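Local atomic coordinates of pyridoxal phosphate homeostasis protein (Bifidobacterium adolescentis ATCC 15703, PDB entry 3CPG), a protein that probably binds pyridoxal 5'-phosphate and takes part in keeping the cellular level of this cofactor in balance. Residues N78-V83 / F117-Q122; R51-T56 / I260-T265; S140-D145 / L164-E169. One frame throughout, in Å; residues are numbered along the deposited sequence.

Contact 1: N78-V83 / F117-Q122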
ATOM      1  N   ASN A  78      -1.979   6.291   6.589  1.00  4.96           N
ATOM      2  CA  ASN A  78      -0.664   6.918   6.657  1.00  7.75           C
ATOM      3  C   ASN A  78      -0.090   6.943   8.067  1.00  8.68           C
ATOM      4  O   ASN A  78       1.087   6.638   8.274  1.00 10.33           O
ATOM      5  CB  ASN A  78      -0.731   8.354   6.132  1.00  8.16           C
ATOM      6  CG  ASN A  78      -0.375   8.455   4.667  1.00 10.45           C
ATOM      7  OD1 ASN A  78       0.648   9.041   4.302  1.00 13.76           O
ATOM      8  ND2 ASN A  78      -1.211   7.880   3.816  1.00  8.35           N
ATOM      9  N   ARG A  79      -0.920   7.306   9.038  1.00  7.83           N
ATOM     10  CA  ARG A  79      -0.464   7.420  10.418  1.00  8.27           C
ATOM     11  C   ARG A  79      -0.942   6.323  11.357  1.00  7.67           C
ATOM     12  O   ARG A  79      -2.116   5.957  11.358  1.00  7.97           O
ATOM     13  CB  ARG A  79      -0.893   8.772  10.996  1.00  9.34           C
ATOM     14  CG  ARG A  79      -0.415   9.984  10.209  1.00 14.05           C
ATOM     15  CD  ARG A  79      -0.788  11.271  10.925  1.00 16.71           C
ATOM     16  NE  ARG A  79      -2.228  11.379  11.140  1.00 20.21           N
ATOM     17  CZ  ARG A  79      -2.809  12.334  11.860  1.00 22.90           C
ATOM     18  NH1 ARG A  79      -2.069  13.270  12.441  1.00 24.21           N
ATOM     19  NH2 ARG A  79      -4.128  12.353  12.003  1.00 22.49           N
ATOM     20  N   PRO A  80      -0.028   5.785  12.183  1.00  7.86           N
ATOM     21  CA  PRO A  80      -0.389   4.731  13.131  1.00  7.48           C
ATOM     22  C   PRO A  80      -1.523   5.160  14.062  1.00  6.67           C
ATOM     23  O   PRO A  80      -2.342   4.338  14.463  1.00  9.12           O
ATOM     24  CB  PRO A  80       0.917   4.485  13.882  1.00  8.34           C
ATOM     25  CG  PRO A  80       1.946   4.712  12.825  1.00  7.89           C
ATOM     26  CD  PRO A  80       1.436   5.963  12.129  1.00  8.10           C
ATOM     27  N   GLN A  81      -1.573   6.447  14.399  1.00  8.62           N
ATOM     28  CA  GLN A  81      -2.614   6.954  15.293  1.00  9.09           C
ATOM     29  C   GLN A  81      -3.992   6.803  14.664  1.00  8.62           C
ATOM     30  O   GLN A  81      -4.979   6.578  15.365  1.00  9.19           O
ATOM     31  CB  GLN A  81      -2.376   8.427  15.637  1.00 12.31           C
ATOM     32  CG  GLN A  81      -0.932   8.765  15.965  1.00 18.27           C
ATOM     33  CD  GLN A  81      -0.177   9.299  14.760  1.00 21.22           C
ATOM     34  OE1 GLN A  81      -0.539  10.337  14.199  1.00 25.96           O
ATOM     35  NE2 GLN A  81       0.878   8.596  14.357  1.00 11.26           N
ATOM     36  N   GLU A  82      -4.065   6.935  13.344  1.00  8.55           N
ATOM     37  CA  GLU A  82      -5.344   6.782  12.663  1.00  7.15           C
ATOM     38  C   GLU A  82      -5.679   5.301  12.576  1.00  7.07           C
ATOM     39  O   GLU A  82      -6.847   4.918  12.584  1.00  7.18           O
ATOM     40  CB  GLU A  82      -5.298   7.410  11.267  1.00  8.60           C
ATOM     41  CG  GLU A  82      -5.261   8.931  11.292  1.00 10.41           C
ATOM     42  CD  GLU A  82      -5.549   9.539   9.936  1.00 14.12           C
ATOM     43  OE1 GLU A  82      -6.601   9.208   9.351  1.00 12.22           O
ATOM     44  OE2 GLU A  82      -4.726  10.348   9.451  1.00 19.16           O
ATOM     45  N   VAL A  83      -4.651   4.462  12.495  1.00  7.01           N
ATOM     46  CA  VAL A  83      -4.878   3.025  12.449  1.00  6.78           C
ATOM     47  C   VAL A  83      -5.542   2.626  13.764  1.00  8.25           C
ATOM     48  O   VAL A  83      -6.571   1.952  13.776  1.00  9.98           O
ATOM     49  CB  VAL A  83      -3.549   2.243  12.295  1.00  6.78           C
ATOM     50  CG1 VAL A  83      -3.789   0.751  12.499  1.00  6.14           C
ATOM     51  CG2 VAL A  83      -2.963   2.489  10.916  1.00  6.67           C
ATOM     52  N   PHE A 117      -5.113  -4.472   4.967  1.00  3.67           N
ATOM     53  CA  PHE A 117      -5.093  -3.200   5.684  1.00  4.97           C
ATOM     54  C   PHE A 117      -3.604  -2.874   5.794  1.00  4.37           C
ATOM     55  O   PHE A 117      -2.895  -3.474   6.594  1.00  5.15           O
ATOM     56  CB  PHE A 117      -5.726  -3.375   7.075  1.00  4.86           C
ATOM     57  CG  PHE A 117      -6.012  -2.081   7.808  1.00  5.23           C
ATOM     58  CD1 PHE A 117      -6.910  -2.069   8.874  1.00  5.58           C
ATOM     59  CD2 PHE A 117      -5.369  -0.894   7.467  1.00  6.48           C
ATOM     60  CE1 PHE A 117      -7.165  -0.893   9.590  1.00  7.20           C
ATOM     61  CE2 PHE A 117      -5.616   0.283   8.174  1.00  7.45           C
ATOM     62  CZ  PHE A 117      -6.515   0.283   9.238  1.00  7.32           C
ATOM     63  N   HIS A 118      -3.136  -1.955   4.956  1.00  3.61           N
ATOM     64  CA  HIS A 118      -1.728  -1.573   4.948  1.00  4.30           C
ATOM     65  C   HIS A 118      -1.430  -0.249   5.621  1.00  4.13           C
ATOM     66  O   HIS A 118      -2.313   0.585   5.804  1.00  5.93           O
ATOM     67  CB  HIS A 118      -1.205  -1.456   3.510  1.00  3.44           C
ATOM     68  CG  HIS A 118      -1.226  -2.737   2.738  1.00  4.91           C
ATOM     69  ND1 HIS A 118      -0.525  -2.901   1.564  1.00  5.96           N
ATOM     70  CD2 HIS A 118      -1.884  -3.901   2.953  1.00  4.09           C
ATOM     71  CE1 HIS A 118      -0.749  -4.114   1.086  1.00  5.11           C
ATOM     72  NE2 HIS A 118      -1.570  -4.739   1.909  1.00  5.30           N
ATOM     73  N   LEU A 119      -0.168  -0.080   5.999  1.00  5.90           N
ATOM     74  CA  LEU A 119       0.301   1.179   6.555  1.00  4.24           C
ATOM     75  C   LEU A 119       1.137   1.661   5.381  1.00  4.46           C
ATOM     76  O   LEU A 119       2.040   0.951   4.931  1.00  4.93           O
ATOM     77  CB  LEU A 119       1.206   0.990   7.775  1.00  4.66           C
ATOM     78  CG  LEU A 119       1.703   2.354   8.283  1.00  3.81           C
ATOM     79  CD1 LEU A 119       0.539   3.107   8.916  1.00  5.90           C
ATOM     80  CD2 LEU A 119       2.820   2.184   9.290  1.00  4.83           C
ATOM     81  N   ILE A 120       0.827   2.841   4.860  1.00  4.43           N
ATOM     82  CA  ILE A 120       1.567   3.359   3.721  1.00  4.49           C
ATOM     83  C   ILE A 120       2.338   4.632   4.048  1.00  5.48           C
ATOM     84  O   ILE A 120       3.042   5.171   3.196  1.00  7.51           O
ATOM     85  CB  ILE A 120       0.622   3.605   2.524  1.00  4.98           C
ATOM     86  CG1 ILE A 120      -0.415   4.668   2.882  1.00  3.63           C
ATOM     87  CG2 ILE A 120      -0.091   2.308   2.158  1.00  6.24           C
ATOM     88  CD1 ILE A 120      -1.370   5.008   1.743  1.00  5.26           C
ATOM     89  N   GLY A 121       2.203   5.104   5.285  1.00  5.09           N
ATOM     90  CA  GLY A 121       2.923   6.293   5.714  1.00  5.84           C
ATOM     91  C   GLY A 121       4.164   5.862   6.479  1.00  5.26           C
ATOM     92  O   GLY A 121       4.290   4.690   6.838  1.00  6.66           O
ATOM     93  N   GLN A 122       5.082   6.791   6.736  1.00  6.52           N
ATOM     94  CA  GLN A 122       6.308   6.449   7.451  1.00  8.17           C
ATOM     95  C   GLN A 122       5.993   5.933   8.852  1.00  7.83           C
ATOM     96  O   GLN A 122       5.128   6.466   9.546  1.00  7.50           O
ATOM     97  CB  GLN A 122       7.243   7.659   7.525  1.00 11.57           C
ATOM     98  CG  GLN A 122       7.704   8.194   6.162  1.00 14.42           C
ATOM     99  CD  GLN A 122       8.255   7.114   5.238  1.00 17.58           C
ATOM    100  OE1 GLN A 122       7.528   6.552   4.420  1.00 18.56           O
ATOM    101  NE2 GLN A 122       9.541   6.820   5.372  1.00 18.71           N
TER
HETATM  102  O   HOH W   1       3.130   8.230   9.358  1.00 10.14           O

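Contact 2: R51-T56 / I260-T265. With ACT (acetate ion), chain B.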
ATOM      1  N   ARG A  51      -4.455  -3.691  -8.542  1.00  6.93           N
ATOM      2  CA  ARG A  51      -5.392  -3.623  -7.429  1.00  8.83           C
ATOM      3  C   ARG A  51      -5.459  -2.197  -6.912  1.00  9.39           C
ATOM      4  O   ARG A  51      -4.456  -1.475  -6.897  1.00  9.33           O
ATOM      5  CB  ARG A  51      -4.980  -4.563  -6.290  1.00  9.19           C
ATOM      6  CG  ARG A  51      -5.257  -6.031  -6.564  1.00 11.76           C
ATOM      7  CD  ARG A  51      -5.217  -6.854  -5.284  1.00 14.55           C
ATOM      8  NE  ARG A  51      -3.877  -6.923  -4.713  1.00 16.26           N
ATOM      9  CZ  ARG A  51      -3.597  -7.438  -3.520  1.00 18.30           C
ATOM     10  NH1 ARG A  51      -4.569  -7.931  -2.761  1.00 19.28           N
ATOM     11  NH2 ARG A  51      -2.344  -7.468  -3.087  1.00 18.47           N
ATOM     12  N   LEU A  52      -6.653  -1.792  -6.498  1.00  7.88           N
ATOM     13  CA  LEU A  52      -6.863  -0.453  -5.976  1.00  6.42           C
ATOM     14  C   LEU A  52      -6.787  -0.424  -4.459  1.00  6.79           C
ATOM     15  O   LEU A  52      -7.508  -1.160  -3.778  1.00  6.56           O
ATOM     16  CB  LEU A  52      -8.231   0.077  -6.415  1.00  5.89           C
ATOM     17  CG  LEU A  52      -8.754   1.340  -5.721  1.00  4.96           C
ATOM     18  CD1 LEU A  52      -7.838   2.535  -5.998  1.00  5.42           C
ATOM     19  CD2 LEU A  52     -10.166   1.623  -6.219  1.00  5.43           C
ATOM     20  N   LEU A  53      -5.897   0.415  -3.939  1.00  5.08           N
ATOM     21  CA  LEU A  53      -5.760   0.599  -2.502  1.00  5.76           C
ATOM     22  C   LEU A  53      -6.265   2.004  -2.242  1.00  5.53           C
ATOM     23  O   LEU A  53      -5.776   2.964  -2.838  1.00  6.98           O
ATOM     24  CB  LEU A  53      -4.297   0.496  -2.044  1.00  5.23           C
ATOM     25  CG  LEU A  53      -3.981   0.881  -0.582  1.00  5.41           C
ATOM     26  CD1 LEU A  53      -2.628   0.336  -0.209  1.00  7.22           C
ATOM     27  CD2 LEU A  53      -3.963   2.384  -0.383  1.00  5.62           C
ATOM     28  N   ALA A  54      -7.259   2.134  -1.374  1.00  3.74           N
ATOM     29  CA  ALA A  54      -7.769   3.455  -1.066  1.00  3.41           C
ATOM     30  C   ALA A  54      -6.925   4.021   0.071  1.00  3.37           C
ATOM     31  O   ALA A  54      -6.764   3.373   1.102  1.00  3.39           O
ATOM     32  CB  ALA A  54      -9.237   3.373  -0.648  1.00  4.66           C
ATOM     33  N   ALA A  55      -6.357   5.204  -0.143  1.00  4.55           N
ATOM     34  CA  ALA A  55      -5.552   5.868   0.879  1.00  4.73           C
ATOM     35  C   ALA A  55      -6.605   6.542   1.743  1.00  5.92           C
ATOM     36  O   ALA A  55      -7.227   7.516   1.323  1.00  6.34           O
ATOM     37  CB  ALA A  55      -4.631   6.905   0.242  1.00  4.54           C
ATOM     38  N   THR A  56      -6.793   6.025   2.951  1.00  5.51           N
ATOM     39  CA  THR A  56      -7.838   6.524   3.835  1.00  6.89           C
ATOM     40  C   THR A  56      -7.476   7.561   4.892  1.00  6.48           C
ATOM     41  O   THR A  56      -8.280   7.842   5.786  1.00  6.03           O
ATOM     42  CB  THR A  56      -8.537   5.333   4.519  1.00  5.88           C
ATOM     43  OG1 THR A  56      -7.555   4.480   5.128  1.00  7.03           O
ATOM     44  CG2 THR A  56      -9.318   4.522   3.488  1.00  6.41           C
ATOM     45  N   ILE A 260      -0.321  -2.252  -7.610  1.00  5.26           N
ATOM     46  CA  ILE A 260      -1.111  -1.614  -6.563  1.00  6.32           C
ATOM     47  C   ILE A 260      -1.004  -0.104  -6.714  1.00  5.73           C
ATOM     48  O   ILE A 260       0.092   0.447  -6.693  1.00  6.11           O
ATOM     49  CB  ILE A 260      -0.614  -1.947  -5.135  1.00  5.16           C
ATOM     50  CG1 ILE A 260      -0.747  -3.439  -4.848  1.00  5.33           C
ATOM     51  CG2 ILE A 260      -1.428  -1.142  -4.109  1.00  7.39           C
ATOM     52  CD1 ILE A 260      -0.215  -3.832  -3.479  1.00  6.69           C
ATOM     53  N   VAL A 261      -2.140   0.560  -6.896  1.00  5.60           N
ATOM     54  CA  VAL A 261      -2.138   2.010  -6.992  1.00  5.16           C
ATOM     55  C   VAL A 261      -2.773   2.489  -5.695  1.00  5.82           C
ATOM     56  O   VAL A 261      -3.723   1.877  -5.213  1.00  7.32           O
ATOM     57  CB  VAL A 261      -2.944   2.527  -8.210  1.00  3.75           C
ATOM     58  CG1 VAL A 261      -2.231   2.130  -9.499  1.00  5.08           C
ATOM     59  CG2 VAL A 261      -4.366   1.979  -8.185  1.00  5.72           C
ATOM     60  N   ARG A 262      -2.219   3.555  -5.122  1.00  6.10           N
ATOM     61  CA  ARG A 262      -2.708   4.117  -3.863  1.00  5.57           C
ATOM     62  C   ARG A 262      -3.447   5.413  -4.172  1.00  4.87           C
ATOM     63  O   ARG A 262      -2.834   6.424  -4.496  1.00  6.55           O
ATOM     64  CB  ARG A 262      -1.528   4.390  -2.924  1.00  4.15           C
ATOM     65  CG  ARG A 262      -0.626   3.184  -2.700  1.00  5.69           C
ATOM     66  CD  ARG A 262       0.417   3.473  -1.630  1.00  5.25           C
ATOM     67  NE  ARG A 262       1.215   4.655  -1.950  1.00  7.11           N
ATOM     68  CZ  ARG A 262       2.209   4.679  -2.834  1.00  8.48           C
ATOM     69  NH1 ARG A 262       2.545   3.582  -3.498  1.00  6.02           N
ATOM     70  NH2 ARG A 262       2.862   5.811  -3.061  1.00  8.75           N
ATOM     71  N   VAL A 263      -4.771   5.381  -4.049  1.00  5.38           N
ATOM     72  CA  VAL A 263      -5.587   6.539  -4.386  1.00  4.43           C
ATOM     73  C   VAL A 263      -6.362   7.154  -3.225  1.00  5.50           C
ATOM     74  O   VAL A 263      -7.086   6.466  -2.502  1.00  5.02           O
ATOM     75  CB  VAL A 263      -6.584   6.165  -5.508  1.00  5.16           C
ATOM     76  CG1 VAL A 263      -7.316   7.403  -5.999  1.00  8.13           C
ATOM     77  CG2 VAL A 263      -5.837   5.490  -6.657  1.00  7.37           C
ATOM     78  N   GLY A 264      -6.207   8.464  -3.066  1.00  6.22           N
ATOM     79  CA  GLY A 264      -6.900   9.178  -2.013  1.00  6.78           C
ATOM     80  C   GLY A 264      -7.881  10.195  -2.569  1.00  7.90           C
ATOM     81  O   GLY A 264      -9.090   9.979  -2.548  1.00  7.41           O
ATOM     82  N   THR A 265      -7.348  11.296  -3.091  1.00  7.76           N
ATOM     83  CA  THR A 265      -8.160  12.381  -3.633  1.00  9.60           C
ATOM     84  C   THR A 265      -9.195  11.999  -4.694  1.00  8.55           C
ATOM     85  O   THR A 265     -10.336  12.469  -4.647  1.00  7.69           O
ATOM     86  CB  THR A 265      -7.255  13.492  -4.201  1.00 11.17           C
ATOM     87  OG1 THR A 265      -6.363  13.939  -3.174  1.00 16.56           O
ATOM     88  CG2 THR A 265      -8.081  14.667  -4.680  1.00 14.42           C
TER
HETATM   89  C   ACT B 301      -3.843  10.951  -3.878  1.00 11.27           C
HETATM   90  O   ACT B 301      -4.500  11.277  -2.906  1.00 11.57           O
HETATM   91  OXT ACT B 301      -4.129   9.940  -4.498  1.00  8.36           O
HETATM   92  CH3 ACT B 301      -2.674  11.800  -4.313  1.00 13.68           C

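Contact 3: S140-D145 / L164-E169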
ATOM      1  N   SER A 140       5.957   0.984   4.001  1.00  4.64           N
ATOM      2  CA  SER A 140       6.979   2.016   4.152  1.00  5.89           C
ATOM      3  C   SER A 140       8.324   1.611   4.749  1.00  6.47           C
ATOM      4  O   SER A 140       8.990   2.437   5.367  1.00  6.81           O
ATOM      5  CB  SER A 140       6.399   3.153   4.987  1.00  5.80           C
ATOM      6  OG  SER A 140       5.958   2.641   6.235  1.00  6.92           O
ATOM      7  N   VAL A 141       8.733   0.360   4.581  1.00  5.90           N
ATOM      8  CA  VAL A 141      10.018  -0.062   5.132  1.00  5.49           C
ATOM      9  C   VAL A 141      11.111   0.472   4.206  1.00  7.65           C
ATOM     10  O   VAL A 141      11.290  -0.017   3.088  1.00  7.61           O
ATOM     11  CB  VAL A 141      10.082  -1.592   5.245  1.00  4.79           C
ATOM     12  CG1 VAL A 141      11.370  -2.011   5.936  1.00  4.81           C
ATOM     13  CG2 VAL A 141       8.872  -2.096   6.035  1.00  6.35           C
ATOM     14  N   ASP A 142      11.844   1.475   4.684  1.00  7.36           N
ATOM     15  CA  ASP A 142      12.874   2.123   3.883  1.00  7.94           C
ATOM     16  C   ASP A 142      14.319   1.826   4.272  1.00  7.71           C
ATOM     17  O   ASP A 142      15.241   2.446   3.739  1.00  8.08           O
ATOM     18  CB  ASP A 142      12.642   3.638   3.914  1.00 11.58           C
ATOM     19  CG  ASP A 142      12.768   4.220   5.314  1.00 15.15           C
ATOM     20  OD1 ASP A 142      12.443   3.516   6.290  1.00 18.87           O
ATOM     21  OD2 ASP A 142      13.185   5.390   5.445  1.00 22.79           O
ATOM     22  N   SER A 143      14.525   0.883   5.183  1.00  7.62           N
ATOM     23  CA  SER A 143      15.882   0.561   5.604  1.00  8.54           C
ATOM     24  C   SER A 143      16.010  -0.801   6.270  1.00  8.25           C
ATOM     25  O   SER A 143      15.036  -1.359   6.783  1.00  7.87           O
ATOM     26  CB  SER A 143      16.392   1.625   6.573  1.00  8.65           C
ATOM     27  OG  SER A 143      15.675   1.559   7.795  1.00  9.65           O
ATOM     28  N   ILE A 144      17.227  -1.334   6.256  1.00  9.35           N
ATOM     29  CA  ILE A 144      17.495  -2.612   6.892  1.00  9.70           C
ATOM     30  C   ILE A 144      17.239  -2.414   8.379  1.00 10.70           C
ATOM     31  O   ILE A 144      16.714  -3.299   9.058  1.00 10.23           O
ATOM     32  CB  ILE A 144      18.968  -3.042   6.693  1.00 11.26           C
ATOM     33  CG1 ILE A 144      19.205  -3.411   5.225  1.00 11.79           C
ATOM     34  CG2 ILE A 144      19.297  -4.208   7.613  1.00 13.20           C
ATOM     35  CD1 ILE A 144      20.649  -3.783   4.893  1.00 14.19           C
ATOM     36  N   ASP A 145      17.602  -1.232   8.870  1.00 10.83           N
ATOM     37  CA  ASP A 145      17.434  -0.891  10.282  1.00 12.08           C
ATOM     38  C   ASP A 145      15.971  -0.989  10.711  1.00 10.57           C
ATOM     39  O   ASP A 145      15.656  -1.626  11.719  1.00  8.07           O
ATOM     40  CB  ASP A 145      17.975   0.520  10.539  1.00 14.16           C
ATOM     41  CG  ASP A 145      17.935   0.910  12.006  1.00 19.44           C
ATOM     42  OD1 ASP A 145      18.325   0.084  12.857  1.00 20.82           O
ATOM     43  OD2 ASP A 145      17.527   2.053  12.304  1.00 21.71           O
ATOM     44  N   LEU A 164       6.840  -4.064   2.336  1.00  4.36           N
ATOM     45  CA  LEU A 164       7.237  -3.672   0.993  1.00  4.42           C
ATOM     46  C   LEU A 164       8.449  -2.788   1.233  1.00  4.80           C
ATOM     47  O   LEU A 164       8.471  -2.010   2.189  1.00  6.41           O
ATOM     48  CB  LEU A 164       6.154  -2.857   0.274  1.00  4.85           C
ATOM     49  CG  LEU A 164       4.787  -3.495   0.005  1.00  3.46           C
ATOM     50  CD1 LEU A 164       4.022  -2.634  -1.001  1.00  3.35           C
ATOM     51  CD2 LEU A 164       4.956  -4.906  -0.546  1.00  4.68           C
ATOM     52  N   LEU A 165       9.470  -2.932   0.400  1.00  4.57           N
ATOM     53  CA  LEU A 165      10.656  -2.099   0.528  1.00  4.86           C
ATOM     54  C   LEU A 165      10.338  -0.805  -0.201  1.00  4.59           C
ATOM     55  O   LEU A 165      10.058  -0.803  -1.404  1.00  3.60           O
ATOM     56  CB  LEU A 165      11.874  -2.777  -0.110  1.00  5.36           C
ATOM     57  CG  LEU A 165      13.121  -1.901  -0.288  1.00  4.87           C
ATOM     58  CD1 LEU A 165      13.577  -1.340   1.060  1.00  4.90           C
ATOM     59  CD2 LEU A 165      14.225  -2.731  -0.932  1.00  7.34           C
ATOM     60  N   GLU A 166      10.355   0.294   0.544  1.00  4.61           N
ATOM     61  CA  GLU A 166      10.060   1.611  -0.001  1.00  5.28           C
ATOM     62  C   GLU A 166      11.336   2.186  -0.589  1.00  5.29           C
ATOM     63  O   GLU A 166      12.326   2.350   0.121  1.00  6.84           O
ATOM     64  CB  GLU A 166       9.554   2.523   1.115  1.00  6.03           C
ATOM     65  CG  GLU A 166       9.163   3.918   0.676  1.00  8.51           C
ATOM     66  CD  GLU A 166       8.838   4.802   1.862  1.00 12.14           C
ATOM     67  OE1 GLU A 166       9.767   5.143   2.623  1.00 19.48           O
ATOM     68  OE2 GLU A 166       7.655   5.143   2.039  1.00 17.97           O
ATOM     69  N   VAL A 167      11.303   2.498  -1.880  1.00  4.63           N
ATOM     70  CA  VAL A 167      12.470   3.039  -2.559  1.00  4.98           C
ATOM     71  C   VAL A 167      12.244   4.486  -2.971  1.00  5.98           C
ATOM     72  O   VAL A 167      11.155   4.854  -3.409  1.00  6.75           O
ATOM     73  CB  VAL A 167      12.805   2.216  -3.826  1.00  5.09           C
ATOM     74  CG1 VAL A 167      14.072   2.756  -4.478  1.00  4.40           C
ATOM     75  CG2 VAL A 167      12.974   0.752  -3.465  1.00  4.70           C
ATOM     76  N   ASN A 168      13.283   5.301  -2.826  1.00  5.19           N
ATOM     77  CA  ASN A 168      13.206   6.710  -3.195  1.00  6.11           C
ATOM     78  C   ASN A 168      13.484   6.816  -4.690  1.00  7.16           C
ATOM     79  O   ASN A 168      14.612   6.600  -5.131  1.00  7.62           O
ATOM     80  CB  ASN A 168      14.252   7.512  -2.413  1.00  8.47           C
ATOM     81  CG  ASN A 168      14.242   8.994  -2.761  1.00  8.83           C
ATOM     82  OD1 ASN A 168      13.515   9.437  -3.651  1.00  9.11           O
ATOM     83  ND2 ASN A 168      15.062   9.766  -2.059  1.00 11.75           N
ATOM     84  N   GLU A 169      12.450   7.135  -5.464  1.00  6.29           N
ATOM     85  CA  GLU A 169      12.582   7.272  -6.915  1.00  8.12           C
ATOM     86  C   GLU A 169      12.369   8.727  -7.334  1.00 10.21           C
ATOM     87  O   GLU A 169      12.135   9.014  -8.509  1.00 12.30           O
ATOM     88  CB  GLU A 169      11.543   6.393  -7.624  1.00  7.70           C
ATOM     89  CG  GLU A 169      11.620   4.913  -7.268  1.00  7.15           C
ATOM     90  CD  GLU A 169      12.751   4.192  -7.983  1.00  7.76           C
ATOM     91  OE1 GLU A 169      13.596   4.874  -8.602  1.00  8.33           O
ATOM     92  OE2 GLU A 169      12.795   2.942  -7.921  1.00  7.85           O
TER

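Contact 1: N78-V83 / F117-Q122
At the C-terminal mouth of the TIM barrel, the turn bearing Asn78, which leads from strand 75-77 into helix 80-96, lies against Ile120 and Gly121 at the exit of strand 113-119. The two backbones meet where Gly121 CA approaches Asn78 O at 3.2 Å in a bent CA-H...O contact. Glycine suits the place, since a CB would run into that same oxygen. Asn78 O and Gln122 O are both acceptors and cannot bond each other, so a water joins them, donating to each; its distance from Asn78 O is 2.8 Å.

The amide of Asn78 is shared between two neighbours. Its ND2 rests on the Ile120 side chain, 3.4 Å from CG1, while OD1 turns to Gly121 CA at 3.8 Å. Ile120 offers this surface because its CG1 stands between the backbone N and the carbonyl carbon (chi1 63°), bringing CG1 and CD1 up to ND2. Replacing Asn78 by an alanine would probably remove the amide packed on Ile120 CG1 and CD1 and open a gap beside Lys57, the predicted cofactor lysine, whose side chain is about 4 Å away.

Deeper in, the contact is apolar. Val83, on the first turn of the helix, crosses Leu119 at about a right angle, with CG2 4.1 Å from CD1, and its other methyl, CG1, reaches Phe117 CZ at 4.3 Å. That turn starts at Arg79, the N-cap residue, whose carbonyl oxygen accepts from the N of both Glu82 and Val83. Arg79 NE also forms a salt bridge with Glu82 OE2 (3.2 Å), and Glu82 OE1 pairs with Lys86. Apolar side chains thus pack the helix on the strand, while the junction near the predicted cofactor site depends on an amide, a glycine and a bound water.

Contact 2: R51-T56 / I260-T265
Leu53 and Arg262 sit side by side on neighbouring parallel strands, 51-55 and 260-263, the first and last strands of the barrel, whose pairing closes it. The backbone ladder alternates across the seam: Leu53 N donates to Val261 O (2.9 Å) and Leu53 O accepts from Val263 N (2.9 Å), both nearly straight. The next bond, Ala55 N to Val263 O at 2.8 Å, arrives 53° out of the carbonyl plane as the strands end.

The Leu53 side chain starts at CB, which packs on Ile260 CG2 at 3.9 Å. From there CG runs anti to the backbone N (chi1 171°), and the chain extends in the same direction as that of Arg262, so that CD2 lies 4.1 Å from Arg262 CB. The other methyl, CD1, reaches Ile120 across the barrel interior. Arg262 lends only its aliphatic root to this packing; its chain bends at chi3 and carries the guanidinium to Thr203 O and Ser243 OG. On the opposite face, toward helix 19-42, Leu52 CD1 crosses to Val263 CG2 at 3.6 Å, an apolar pair suited to the layer between strand and helix.

Beyond the ladder, Gly264 N binds OXT of an acetate, probably from the crystallisation liquor, at 2.9 Å, and Thr265 N binds acetate O at 2.9 Å, with Thr247 OG1 as a further partner. A side chain at Gly264 would intrude on the site the acetate occupies. Backbone N-H groups that hold a small anion at the barrel mouth are consistent with a place for the cofactor's phosphate.

Contact 3: S140-D145 / L164-E169
Val141 and Glu166 are joined by the strong hydrogen bond of this contact: Glu166 N donates to Val141 O at 2.7 Å, nearly straight at its hydrogen but with the donor 41° out of the carbonyl plane. A second backbone link, Val141 N to Leu164 O, is long (3.4 Å) and weak.

A second group is van der Waals contact. Leu165 CD1 folds back onto Val141 O at 3.3 Å, although its CB points away from that strand. The Glu166 chain starts anti to the backbone N (chi1 -178°) and stays extended beyond CG, which carries its carboxylate along Ser140, where OE2 comes 3.8 Å from CB. A small serine leaves room for it, and Ser140 OG itself bonds to Gly121 O.

Charge makes the last group. Asp142 and Glu166 point the same way, with Glu166 OE1 3.5 Å from Asp142 CB and 4.4 Å from Asp142 OD2, their carboxylate planes 80° apart. Two like charges this close would probably favour a proton or a donor at one of them.

Past Asp142, Ser143 is the N-cap of helix 144-157, its OG bonded to Leu146 N. Strand 137-141, this helix and parallel strand 161-166 form a beta-alpha-beta crossover, the repeating unit of the TIM barrel.

All three contacts share the curled parallel sheet of one TIM-barrel domain. Contact 2 pairs the first strand with the last and so encloses the others along the chain; contact 1 comes next, and contact 3 follows it in series. Between centres, contacts 1 and 2 are about 13 Å apart, 1 and 3 about 15 Å, and 2 and 3 about 19 Å. Contact 1 touches contact 2 through Ile120 and contact 3 through Gly121; contacts 2 and 3 do not touch. Contact 2 thus closes the barrel, and contacts 1 and 2 both come close to Lys57, the predicted cofactor lysine (side chains of Asn78 about 4 Å and Ala55 about 5 Å away), whereas contact 3 lies farther round.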